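Local coordinates for protein extracellular ligand-binding receptor (Sphaerobacter thermophilus, PDB 4ZPJ) that probably binds a small-molecule ligand outside the cell for an ABC transporter, as other leucine-binding-family receptors do, and also binds zinc ions, at residues P54-V59 against R120-A125; V59-S64 against G126-N131; T307-Y312 against I332-V337; A349-A354 against K370-T375. All blocks are in the same frame, centred on the assembly; numbering follows the deposited sequence.

Contact 1 of 4, residues P54-V59 against R120-A125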
loop_
_atom_site.group_PDB
_atom_site.type_symbol
_atom_site.label_atom_id
_atom_site.label_comp_id
_atom_site.label_asym_id
_atom_site.label_seq_id
_atom_site.Cartn_x
_atom_site.Cartn_y
_atom_site.Cartn_z
ATOM N N PRO A 54 -20.662 9.155 -22.084
ATOM C CA PRO A 54 -19.737 9.227 -20.947
ATOM C C PRO A 54 -19.166 7.880 -20.527
ATOM O O PRO A 54 -19.793 6.835 -20.690
ATOM C CB PRO A 54 -20.564 9.874 -19.832
ATOM C CG PRO A 54 -21.684 10.579 -20.560
ATOM C CD PRO A 54 -22.003 9.638 -21.701
ATOM N N ILE A 55 -17.945 7.935 -20.011
ATOM C CA ILE A 55 -17.267 6.772 -19.516
ATOM C C ILE A 55 -17.548 6.761 -18.038
ATOM O O ILE A 55 -17.108 7.639 -17.337
ATOM C CB ILE A 55 -15.780 6.892 -19.803
ATOM C CG1 ILE A 55 -15.531 6.789 -21.309
ATOM C CG2 ILE A 55 -14.984 5.794 -19.106
ATOM C CD1 ILE A 55 -14.081 7.023 -21.703
ATOM N N ARG A 56 -18.291 5.779 -17.564
ATOM C CA ARG A 56 -18.671 5.732 -16.167
ATOM C C ARG A 56 -17.804 4.808 -15.325
ATOM O O ARG A 56 -17.733 3.611 -15.538
ATOM C CB ARG A 56 -20.132 5.335 -16.044
ATOM C CG ARG A 56 -21.132 6.436 -16.390
ATOM C CD ARG A 56 -22.579 5.928 -16.278
ATOM N NE ARG A 56 -22.761 4.668 -17.021
ATOM C CZ ARG A 56 -23.044 4.562 -18.322
ATOM N NH1 ARG A 56 -23.236 5.658 -19.054
ATOM N NH2 ARG A 56 -23.137 3.343 -18.894
ATOM N N ILE A 57 -17.183 5.383 -14.320
ATOM C CA ILE A 57 -16.288 4.702 -13.478
ATOM C C ILE A 57 -16.704 4.759 -12.014
ATOM O O ILE A 57 -16.816 5.833 -11.425
ATOM C CB ILE A 57 -14.925 5.351 -13.576
ATOM C CG1 ILE A 57 -14.429 5.232 -15.015
ATOM C CG2 ILE A 57 -13.990 4.645 -12.623
ATOM C CD1 ILE A 57 -13.184 6.047 -15.262
ATOM N N GLY A 58 -16.904 3.599 -11.425
ATOM C CA GLY A 58 -17.326 3.538 -10.029
ATOM C C GLY A 58 -16.129 3.603 -9.134
ATOM O O GLY A 58 -15.077 3.083 -9.476
ATOM N N VAL A 59 -16.262 4.265 -8.007
ATOM C CA VAL A 59 -15.216 4.262 -7.014
ATOM C C VAL A 59 -15.840 3.880 -5.702
ATOM O O VAL A 59 -16.787 4.563 -5.208
ATOM C CB VAL A 59 -14.591 5.654 -6.892
ATOM C CG1 VAL A 59 -13.523 5.687 -5.786
ATOM C CG2 VAL A 59 -14.033 6.067 -8.245
ATOM N N ARG A 120 -24.563 1.475 -13.612
ATOM C CA ARG A 120 -24.083 0.855 -14.838
ATOM C C ARG A 120 -22.662 1.317 -15.168
ATOM O O ARG A 120 -22.356 1.740 -16.240
ATOM C CB ARG A 120 -25.076 1.098 -15.980
ATOM C CG ARG A 120 -26.488 0.505 -15.734
ATOM C CD ARG A 120 -26.447 -1.034 -15.728
ATOM N NE ARG A 120 -27.738 -1.672 -15.441
ATOM C CZ ARG A 120 -28.007 -2.978 -15.617
ATOM N NH1 ARG A 120 -27.081 -3.816 -16.083
ATOM N NH2 ARG A 120 -29.219 -3.444 -15.320
ATOM N N VAL A 121 -21.771 1.204 -14.207
ATOM C CA VAL A 121 -20.415 1.628 -14.442
ATOM C C VAL A 121 -19.657 0.593 -15.254
ATOM O O VAL A 121 -19.968 -0.570 -15.239
ATOM C CB VAL A 121 -19.682 1.949 -13.126
ATOM C CG1 VAL A 121 -20.447 3.008 -12.360
ATOM C CG2 VAL A 121 -19.469 0.723 -12.251
ATOM N N HIS A 122 -18.632 1.037 -15.958
ATOM C CA HIS A 122 -17.869 0.170 -16.836
ATOM C C HIS A 122 -16.612 -0.385 -16.166
ATOM O O HIS A 122 -15.972 -1.273 -16.699
ATOM C CB HIS A 122 -17.490 0.978 -18.078
ATOM C CG HIS A 122 -18.675 1.523 -18.821
ATOM N ND1 HIS A 122 -18.763 2.842 -19.217
ATOM C CD2 HIS A 122 -19.833 0.937 -19.213
ATOM C CE1 HIS A 122 -19.906 3.042 -19.844
ATOM N NE2 HIS A 122 -20.574 1.901 -19.856
ATOM N N LEU A 123 -16.280 0.158 -14.995
ATOM C CA LEU A 123 -15.069 -0.141 -14.279
ATOM C C LEU A 123 -15.230 0.293 -12.813
ATOM O O LEU A 123 -15.844 1.317 -12.547
ATOM C CB LEU A 123 -13.901 0.615 -14.954
ATOM C CG LEU A 123 -12.548 0.373 -14.283
ATOM C CD1 LEU A 123 -11.375 0.374 -15.255
ATOM C CD2 LEU A 123 -12.318 1.405 -13.196
ATOM N N ILE A 124 -14.635 -0.438 -11.874
ATOM C CA ILE A 124 -14.630 -0.047 -10.464
ATOM C C ILE A 124 -13.221 0.064 -9.949
ATOM O O ILE A 124 -12.407 -0.810 -10.210
ATOM C CB ILE A 124 -15.447 -1.032 -9.616
ATOM C CG1 ILE A 124 -16.950 -0.664 -9.693
ATOM C CG2 ILE A 124 -15.078 -1.001 -8.138
ATOM C CD1 ILE A 124 -17.819 -1.697 -9.044
ATOM N N ALA A 125 -12.930 1.136 -9.213
ATOM C CA ALA A 125 -11.621 1.341 -8.585
ATOM C C ALA A 125 -11.838 1.488 -7.098
ATOM O O ALA A 125 -12.898 1.943 -6.663
ATOM C CB ALA A 125 -10.930 2.589 -9.136
#
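Arg56 and the stretch Arg120-His122 meet through both backbone and side chain, at the start of a parallel pairing that runs on to Val59 and Ala125. The Arg56 carbonyl O accepts from His122 N at 2.8 Å, an almost straight bond (170°). The Arg56 N-H has a weak bond to ND1 of the same histidine. Further out, the guanidinium grips a single acceptor side-on: NE lies 3.1 Å and NH2 3.2 Å from Arg120 O. That oxygen is in the guanidinium plane, although NE stands above the carbonyl plane rather than on a lone pair. The bend at chi3 (-50°) turns the group back to reach it. His122 CE1 lies over one guanidinium face, with the two planes 53° apart. With a leucine in place of Arg56, Arg120 O is likely to be left without this pair of donors, and His122 without the flat group beside its ring. Beyond Arg56 regular parallel pairing satisfies the main chain: Gly58 N donates to Leu123 O at 2.8 Å, and Gly58 O accepts from Ala125 N at 2.9 Å. Ile57 CG2 packs on Leu123 CD2 at 3.7 Å. These are neighbouring strands of a mixed sheet flanked by helices, as in the Rossmann-like lobes of periplasmic binding proteins. Strand 92-100 pairs with the other edge of strand 55-61 and brings Glu95 against Arg56; helix 336-354 presses Ile348 onto Ile57 and Leu123, and helix 105-117 packs Leu115 on Val121 and Ile124.

Contact 2 of 4, residues V59-S64 against G126-N131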
loop_
_atom_site.group_PDB
_atom_site.type_symbol
_atom_site.label_atom_id
_atom_site.label_comp_id
_atom_site.label_asym_id
_atom_site.label_seq_id
_atom_site.Cartn_x
_atom_site.Cartn_y
_atom_site.Cartn_z
ATOM N N VAL A 59 -16.262 4.265 -8.007
ATOM C CA VAL A 59 -15.216 4.262 -7.014
ATOM C C VAL A 59 -15.840 3.880 -5.702
ATOM O O VAL A 59 -16.787 4.563 -5.208
ATOM C CB VAL A 59 -14.591 5.654 -6.892
ATOM C CG1 VAL A 59 -13.523 5.687 -5.786
ATOM C CG2 VAL A 59 -14.033 6.067 -8.245
ATOM N N LEU A 60 -15.365 2.776 -5.150
ATOM C CA LEU A 60 -15.893 2.286 -3.857
ATOM C C LEU A 60 -14.764 2.465 -2.862
ATOM O O LEU A 60 -13.681 1.866 -3.019
ATOM C CB LEU A 60 -16.232 0.797 -3.940
ATOM C CG LEU A 60 -16.789 0.194 -2.634
ATOM C CD1 LEU A 60 -18.244 0.600 -2.462
ATOM C CD2 LEU A 60 -16.721 -1.328 -2.627
ATOM N N LEU A 61 -14.969 3.293 -1.845
ATOM C CA LEU A 61 -13.888 3.546 -0.888
ATOM C C LEU A 61 -14.468 3.636 0.502
ATOM O O LEU A 61 -15.679 3.868 0.657
ATOM C CB LEU A 61 -13.111 4.826 -1.285
ATOM C CG LEU A 61 -12.087 4.667 -2.443
ATOM C CD1 LEU A 61 -11.494 6.011 -2.865
ATOM C CD2 LEU A 61 -10.959 3.721 -2.099
ATOM N N THR A 62 -13.610 3.468 1.509
ATOM C CA THR A 62 -13.998 3.751 2.881
ATOM C C THR A 62 -13.631 5.166 3.131
ATOM O O THR A 62 -12.428 5.489 3.180
ATOM C CB THR A 62 -13.297 2.863 3.922
ATOM O OG1 THR A 62 -13.779 1.542 3.790
ATOM C CG2 THR A 62 -13.599 3.337 5.306
ATOM N N LEU A 63 -14.656 6.030 3.266
ATOM C CA LEU A 63 -14.400 7.451 3.318
ATOM C C LEU A 63 -14.892 8.151 4.572
ATOM O O LEU A 63 -14.724 9.357 4.670
ATOM C CB LEU A 63 -14.999 8.152 2.104
ATOM C CG LEU A 63 -14.428 7.776 0.723
ATOM C CD1 LEU A 63 -15.404 8.251 -0.370
ATOM C CD2 LEU A 63 -13.057 8.384 0.575
ATOM N N SER A 64 -15.505 7.403 5.485
ATOM C CA SER A 64 -15.857 7.841 6.833
ATOM C C SER A 64 -15.518 6.717 7.830
ATOM O O SER A 64 -15.087 5.656 7.438
ATOM C CB SER A 64 -17.352 8.137 6.916
ATOM O OG SER A 64 -18.082 7.006 6.483
ATOM N N GLY A 126 -10.842 1.101 -6.321
ATOM C CA GLY A 126 -10.876 1.360 -4.898
ATOM C C GLY A 126 -10.725 0.105 -4.059
ATOM O O GLY A 126 -9.753 -0.693 -4.268
ATOM N N ILE A 127 -11.655 -0.023 -3.093
ATOM C CA ILE A 127 -11.718 -1.069 -2.096
ATOM C C ILE A 127 -10.670 -0.933 -1.004
ATOM O O ILE A 127 -9.467 -1.318 -1.152
ATOM C CB ILE A 127 -11.655 -2.457 -2.689
ATOM C CG1 ILE A 127 -12.630 -2.559 -3.880
ATOM C CG2 ILE A 127 -11.945 -3.448 -1.564
ATOM C CD1 ILE A 127 -12.725 -3.955 -4.461
ATOM N N THR A 128 -11.118 -0.367 0.105
ATOM C CA THR A 128 -10.212 0.025 1.138
ATOM C C THR A 128 -9.841 -1.150 2.038
ATOM O O THR A 128 -8.687 -1.362 2.252
ATOM C CB THR A 128 -10.805 1.202 1.948
ATOM O OG1 THR A 128 -11.093 2.253 1.032
ATOM C CG2 THR A 128 -9.827 1.717 3.033
ATOM N N LEU A 129 -10.809 -1.899 2.556
ATOM C CA LEU A 129 -10.510 -2.940 3.574
ATOM C C LEU A 129 -10.534 -4.354 2.996
ATOM O O LEU A 129 -11.357 -4.667 2.108
ATOM C CB LEU A 129 -11.487 -2.857 4.738
ATOM C CG LEU A 129 -11.462 -1.512 5.497
ATOM C CD1 LEU A 129 -12.460 -1.516 6.640
ATOM C CD2 LEU A 129 -10.064 -1.148 6.007
ATOM N N SER A 130 -9.641 -5.199 3.510
ATOM C CA SER A 130 -9.566 -6.582 3.083
ATOM C C SER A 130 -10.848 -7.308 3.339
ATOM O O SER A 130 -11.285 -8.083 2.490
ATOM C CB SER A 130 -8.423 -7.335 3.796
ATOM O OG SER A 130 -7.158 -6.812 3.415
ATOM N N ASN A 131 -11.477 -7.080 4.494
ATOM C CA ASN A 131 -12.805 -7.693 4.701
ATOM C C ASN A 131 -13.848 -7.195 3.680
ATOM O O ASN A 131 -14.692 -7.957 3.274
ATOM C CB ASN A 131 -13.313 -7.607 6.166
ATOM C CG ASN A 131 -13.432 -6.173 6.691
ATOM O OD1 ASN A 131 -13.289 -5.191 5.960
ATOM N ND2 ASN A 131 -13.706 -6.056 7.991
#
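Leu60-Thr62 and Gly126-Thr128 form the end of a parallel strand pairing, where strands 55-61 and 123-126 run out and their chains turn into loops. The last backbone bond is nearly straight: Ile127 N donates to Leu60 O at 2.8 Å (178°). Gly126 CA also lies 3.4 Å from that oxygen, a CA-H...O contact. At the backbone angles of Gly126 (phi 124°) a side chain would jam against the preceding carbonyl oxygen and run into Leu60 O as well, which explains the glycine. One step on, a side chain takes over from the main chain, with Thr128 OG1 accepting from Thr62 N at 2.8 Å. With OG1 anti to the carbonyl carbon of Thr128 (chi1 -56°), the hydroxyl is set toward that N-H. Such carboxyl-terminal strand ends, each leading through a loop into the next helix, face the ligand cleft in periplasmic binding proteins of this Rossmann-like fold. Leu129 is the N-cap of helix 130-142, and its N-H is bonded to Glu132 OE1. Leu61 CD2 touches Gly126 CA, at 3.7 Å, and Thr128 OG1, at 3.5 Å. The Thr62 and Thr128 side chains cross at about a right angle; the Thr62 hydroxyl has its strongest partner in Ser101 OG.

Contact 3 of 4, residues T307-Y312 against I332-V337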
loop_
_atom_site.group_PDB
_atom_site.type_symbol
_atom_site.label_atom_id
_atom_site.label_comp_id
_atom_site.label_asym_id
_atom_site.label_seq_id
_atom_site.Cartn_x
_atom_site.Cartn_y
_atom_site.Cartn_z
ATOM N N THR A 307 9.426 0.525 1.611
ATOM C CA THR A 307 8.182 1.214 1.311
ATOM C C THR A 307 7.860 1.293 -0.178
ATOM O O THR A 307 8.721 1.099 -1.056
ATOM C CB THR A 307 8.153 2.647 1.892
ATOM O OG1 THR A 307 6.787 3.174 1.897
ATOM C CG2 THR A 307 9.083 3.572 1.129
ATOM N N LEU A 308 6.606 1.593 -0.438
ATOM C CA LEU A 308 6.076 1.719 -1.782
ATOM C C LEU A 308 6.494 3.079 -2.388
ATOM O O LEU A 308 6.678 3.210 -3.584
ATOM C CB LEU A 308 4.562 1.584 -1.700
ATOM C CG LEU A 308 3.729 0.814 -2.709
ATOM C CD1 LEU A 308 4.101 -0.637 -2.919
ATOM C CD2 LEU A 308 2.284 0.932 -2.226
ATOM N N TYR A 309 6.625 4.102 -1.553
ATOM C CA TYR A 309 6.777 5.467 -2.062
ATOM C C TYR A 309 7.176 6.395 -0.951
ATOM O O TYR A 309 6.708 6.241 0.169
ATOM C CB TYR A 309 5.483 6.033 -2.716
ATOM C CG TYR A 309 5.738 7.421 -3.330
ATOM C CD1 TYR A 309 6.614 7.591 -4.377
ATOM C CD2 TYR A 309 5.169 8.540 -2.805
ATOM C CE1 TYR A 309 6.918 8.853 -4.878
ATOM C CE2 TYR A 309 5.457 9.797 -3.295
ATOM C CZ TYR A 309 6.334 9.958 -4.311
ATOM O OH TYR A 309 6.599 11.251 -4.803
ATOM N N THR A 310 8.020 7.371 -1.288
ATOM C CA THR A 310 8.273 8.529 -0.449
ATOM C C THR A 310 8.378 9.709 -1.392
ATOM O O THR A 310 8.967 9.576 -2.453
ATOM C CB THR A 310 9.621 8.398 0.300
ATOM O OG1 THR A 310 9.980 9.626 0.899
ATOM C CG2 THR A 310 10.801 7.920 -0.668
ATOM N N ALA A 311 7.825 10.858 -0.957
ATOM C CA ALA A 311 7.916 12.130 -1.605
ATOM C C ALA A 311 9.352 12.664 -1.825
ATOM O O ALA A 311 9.594 13.572 -2.679
ATOM C CB ALA A 311 7.061 13.112 -0.840
ATOM N N TYR A 312 10.322 12.086 -1.121
ATOM C CA TYR A 312 11.737 12.478 -1.317
ATOM C C TYR A 312 12.466 11.637 -2.349
ATOM O O TYR A 312 13.695 11.688 -2.415
ATOM C CB TYR A 312 12.499 12.500 0.023
ATOM C CG TYR A 312 11.893 13.572 0.940
ATOM C CD1 TYR A 312 12.323 14.932 0.896
ATOM C CD2 TYR A 312 10.790 13.273 1.704
ATOM C CE1 TYR A 312 11.693 15.901 1.680
ATOM C CE2 TYR A 312 10.164 14.228 2.494
ATOM C CZ TYR A 312 10.605 15.540 2.470
ATOM O OH TYR A 312 9.922 16.420 3.259
ATOM N N ILE A 332 0.985 20.232 1.227
ATOM C CA ILE A 332 1.034 18.958 1.902
ATOM C C ILE A 332 1.638 17.883 0.966
ATOM O O ILE A 332 1.347 17.821 -0.235
ATOM C CB ILE A 332 -0.335 18.537 2.452
ATOM C CG1 ILE A 332 -0.822 19.565 3.501
ATOM C CG2 ILE A 332 -0.248 17.171 3.119
ATOM C CD1 ILE A 332 -2.306 19.469 3.773
ATOM N N LEU A 333 2.504 17.059 1.521
ATOM C CA LEU A 333 3.241 16.073 0.725
ATOM C C LEU A 333 2.373 14.819 0.608
ATOM O O LEU A 333 1.702 14.457 1.548
ATOM C CB LEU A 333 4.615 15.757 1.387
ATOM C CG LEU A 333 5.722 16.823 1.356
ATOM C CD1 LEU A 333 7.049 16.348 1.909
ATOM C CD2 LEU A 333 5.995 17.325 -0.027
ATOM N N PRO A 334 2.391 14.155 -0.554
ATOM C CA PRO A 334 1.693 12.893 -0.691
ATOM C C PRO A 334 2.398 11.764 0.015
ATOM O O PRO A 334 3.630 11.737 0.063
ATOM C CB PRO A 334 1.732 12.640 -2.195
ATOM C CG PRO A 334 3.001 13.252 -2.619
ATOM C CD PRO A 334 3.167 14.481 -1.761
ATOM N N GLY A 335 1.610 10.851 0.559
ATOM C CA GLY A 335 2.119 9.645 1.125
ATOM C C GLY A 335 1.693 8.411 0.377
ATOM O O GLY A 335 1.430 8.451 -0.827
ATOM N N LEU A 336 1.591 7.313 1.126
ATOM C CA LEU A 336 1.460 5.991 0.559
ATOM C C LEU A 336 0.137 5.769 -0.144
ATOM O O LEU A 336 0.083 5.224 -1.263
ATOM C CB LEU A 336 1.550 4.976 1.711
ATOM C CG LEU A 336 2.785 4.108 1.630
ATOM C CD1 LEU A 336 3.295 3.704 3.002
ATOM C CD2 LEU A 336 2.357 2.904 0.796
ATOM N N VAL A 337 -0.927 6.105 0.581
ATOM C CA VAL A 337 -2.259 6.000 0.070
ATOM C C VAL A 337 -2.550 6.964 -1.100
ATOM O O VAL A 337 -3.341 6.643 -1.965
ATOM C CB VAL A 337 -3.319 6.152 1.195
ATOM C CG1 VAL A 337 -3.167 5.000 2.183
ATOM C CG2 VAL A 337 -3.177 7.506 1.921
HETATM O O HOH W 1 5.987 10.520 1.132
#
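Leu336, in the first turn of helix 336-354, reaches across to Thr307 and Leu308 where strand 304-307 gives way to loop. Its CB makes no close approach to that stretch; CG is the first atom to do so, 4.1 Å from Thr307 OG1. The branches then part. CD1 lies 3.7 Å from the same threonine oxygen, while CD2 sits against Leu308, 3.6 Å from its CB and just as near its CD2, the two leucine side chains crossing at about a right angle. Cutting this side chain back to an alanine would probably open a gap against Leu308 and take away the methyl lying on Thr307 OG1. Further along, Ala311 CB packs on Leu333 CB at 4.2 Å, and Leu333 CD1 meets Tyr312 OH at 3.2 Å. Pro334 O approaches the edge of the Tyr309 ring, whose own hydroxyl is bonded to Ser318 and whose ring meets that of Tyr339 nearly parallel. The loop after strand 304-307 thus packs on the one leading into helix 336-354, and Val322 of helix 316-328 lies against Tyr309 and Leu333. A water joins the backbones: it accepts from Ala311 N at 2.8 Å and donates to Pro334 O at 2.9 Å. No direct hydrogen bond links the two segments, so their hold on each other rests on shape and apolar contact, with the water satisfying one N-H and one carbonyl that do not meet.

Contact 4 of 4, residues A349-A354 against K370-T375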
loop_
_atom_site.group_PDB
_atom_site.type_symbol
_atom_site.label_atom_id
_atom_site.label_comp_id
_atom_site.label_asym_id
_atom_site.label_seq_id
_atom_site.Cartn_x
_atom_site.Cartn_y
_atom_site.Cartn_z
ATOM N N ALA A 349 -6.143 5.607 -16.918
ATOM C CA ALA A 349 -5.885 6.568 -17.992
ATOM C C ALA A 349 -5.101 5.961 -19.147
ATOM O O ALA A 349 -5.402 6.242 -20.291
ATOM C CB ALA A 349 -5.173 7.803 -17.453
ATOM N N GLU A 350 -4.115 5.125 -18.848
ATOM C CA GLU A 350 -3.322 4.495 -19.884
ATOM C C GLU A 350 -4.158 3.459 -20.607
ATOM O O GLU A 350 -4.068 3.330 -21.832
ATOM C CB GLU A 350 -2.087 3.821 -19.293
ATOM C CG GLU A 350 -1.170 4.806 -18.621
ATOM C CD GLU A 350 -0.123 5.422 -19.550
ATOM O OE1 GLU A 350 0.388 4.731 -20.449
ATOM O OE2 GLU A 350 0.218 6.598 -19.359
ATOM N N ALA A 351 -4.988 2.719 -19.861
ATOM C CA ALA A 351 -5.786 1.688 -20.522
ATOM C C ALA A 351 -6.830 2.345 -21.425
ATOM O O ALA A 351 -7.015 1.933 -22.572
ATOM C CB ALA A 351 -6.448 0.756 -19.539
ATOM N N LEU A 352 -7.492 3.379 -20.911
ATOM C CA LEU A 352 -8.528 4.039 -21.668
ATOM C C LEU A 352 -8.002 4.748 -22.910
ATOM O O LEU A 352 -8.679 4.803 -23.934
ATOM C CB LEU A 352 -9.244 5.017 -20.795
ATOM C CG LEU A 352 -10.183 4.412 -19.719
ATOM C CD1 LEU A 352 -11.025 5.509 -19.143
ATOM C CD2 LEU A 352 -11.115 3.372 -20.253
ATOM N N THR A 353 -6.800 5.287 -22.813
ATOM C CA THR A 353 -6.162 5.917 -23.940
ATOM C C THR A 353 -5.914 4.880 -25.012
ATOM O O THR A 353 -6.260 5.117 -26.170
ATOM C CB THR A 353 -4.833 6.568 -23.528
ATOM O OG1 THR A 353 -5.094 7.582 -22.561
ATOM C CG2 THR A 353 -4.111 7.176 -24.719
ATOM N N ALA A 354 -5.345 3.734 -24.630
ATOM C CA ALA A 354 -4.973 2.689 -25.595
ATOM C C ALA A 354 -6.156 2.135 -26.375
ATOM O O ALA A 354 -6.026 1.814 -27.531
ATOM C CB ALA A 354 -4.277 1.556 -24.865
ATOM N N LYS A 370 -4.019 -5.283 -18.734
ATOM C CA LYS A 370 -2.905 -6.218 -18.564
ATOM C C LYS A 370 -1.556 -5.675 -19.090
ATOM O O LYS A 370 -0.477 -6.001 -18.539
ATOM C CB LYS A 370 -3.157 -7.575 -19.246
ATOM C CG LYS A 370 -4.120 -8.471 -18.520
ATOM C CD LYS A 370 -3.973 -9.954 -18.901
ATOM C CE LYS A 370 -2.983 -10.590 -17.946
ATOM N NZ LYS A 370 -2.448 -11.862 -18.477
ATOM N N ALA A 371 -1.625 -4.900 -20.173
ATOM C CA ALA A 371 -0.429 -4.369 -20.849
ATOM C C ALA A 371 0.032 -3.007 -20.328
ATOM O O ALA A 371 1.023 -2.465 -20.784
ATOM C CB ALA A 371 -0.704 -4.277 -22.365
ATOM N N VAL A 372 -0.635 -2.442 -19.343
ATOM C CA VAL A 372 -0.250 -1.116 -18.910
ATOM C C VAL A 372 1.158 -1.148 -18.320
ATOM O O VAL A 372 1.453 -1.996 -17.467
ATOM C CB VAL A 372 -1.250 -0.540 -17.892
ATOM C CG1 VAL A 372 -0.662 0.644 -17.157
ATOM C CG2 VAL A 372 -2.502 -0.101 -18.618
ATOM N N GLU A 373 1.971 -0.176 -18.724
ATOM C CA GLU A 373 3.288 0.022 -18.213
ATOM C C GLU A 373 3.746 1.495 -18.283
ATOM O O GLU A 373 3.657 2.120 -19.313
ATOM C CB GLU A 373 4.267 -0.855 -19.026
ATOM C CG GLU A 373 5.408 -1.342 -18.146
ATOM C CD GLU A 373 6.622 -1.839 -18.922
ATOM O OE1 GLU A 373 6.325 -2.672 -19.810
ATOM O OE2 GLU A 373 7.801 -1.396 -18.629
ATOM N N PHE A 374 4.330 2.027 -17.215
ATOM C CA PHE A 374 4.815 3.398 -17.269
ATOM C C PHE A 374 5.820 3.556 -16.143
ATOM O O PHE A 374 5.913 2.691 -15.252
ATOM C CB PHE A 374 3.643 4.405 -17.103
ATOM C CG PHE A 374 2.802 4.131 -15.886
ATOM C CD1 PHE A 374 3.087 4.747 -14.702
ATOM C CD2 PHE A 374 1.722 3.268 -15.949
ATOM C CE1 PHE A 374 2.325 4.520 -13.569
ATOM C CE2 PHE A 374 0.951 3.001 -14.823
ATOM C CZ PHE A 374 1.252 3.631 -13.626
ATOM N N THR A 375 6.577 4.646 -16.228
ATOM C CA THR A 375 7.437 5.123 -15.162
ATOM C C THR A 375 6.605 5.983 -14.268
ATOM O O THR A 375 6.205 7.055 -14.676
ATOM C CB THR A 375 8.628 5.941 -15.700
ATOM O OG1 THR A 375 9.284 5.127 -16.622
ATOM C CG2 THR A 375 9.685 6.221 -14.565
#
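The Phe374 ring meets Glu350 CG obliquely, with CD2 4.2 Å from that carbon. At the ring edge, in its plane, is CG1 of Val372, two residues earlier in the chain, and the ring also makes a cation-pi contact with Arg346, one helical turn before Glu350. Glu350 is bent at chi2 (-89°), and its carboxylate is turned to this same Arg346, outside the two segments, which forms a salt bridge with OE2. Arg346 thus serves the acid and the aromatic ring together and probably fixes how they are turned. Both methyl groups of Val372 touch the helix. CG2 is 4.0 Å from Glu350 CB and 4.1 Å from Ala351 CB, while CG1 lies 4.1 Å from Glu350 CB. The backbone N of Ala351 is also 4.0 Å from Val372 CG2. No hydrogen bond crosses here; the segments meet by van der Waals contact, mostly of side chains. The contact lays the last turns of helix 336-354 against the link from helix 362-371 into strand 373-376. That strand pairs with strand 379-383 through backbone hydrogen bonding between Phe374 and Phe381, while Phe89 of strand 88-89 packs against Ala349, Leu352 and Thr353.

How the contacts relate
Contacts 1 and 2 are successive parts of one parallel pairing: they share Val59, and Leu60 N probably bonds to Ala125 O where they join. Main-chain bonds form the strand pairing, and side chains bond at its two extremes. Contacts 3 and 4 lie at opposite ends of helix 336-354, their centres about 22 Å apart, and neither has a direct hydrogen bond across it; contact 3 is water-bridged, whereas contact 4 has Arg346 beside it. All four are mainly buried, though contacts 1 and 4 each include an exposed residue, Arg120 and Glu373. The same helix ties the two groups together, for Ile55 CG2 of contact 1 packs on Leu352 CD1 of 349-354 at 4.0 Å.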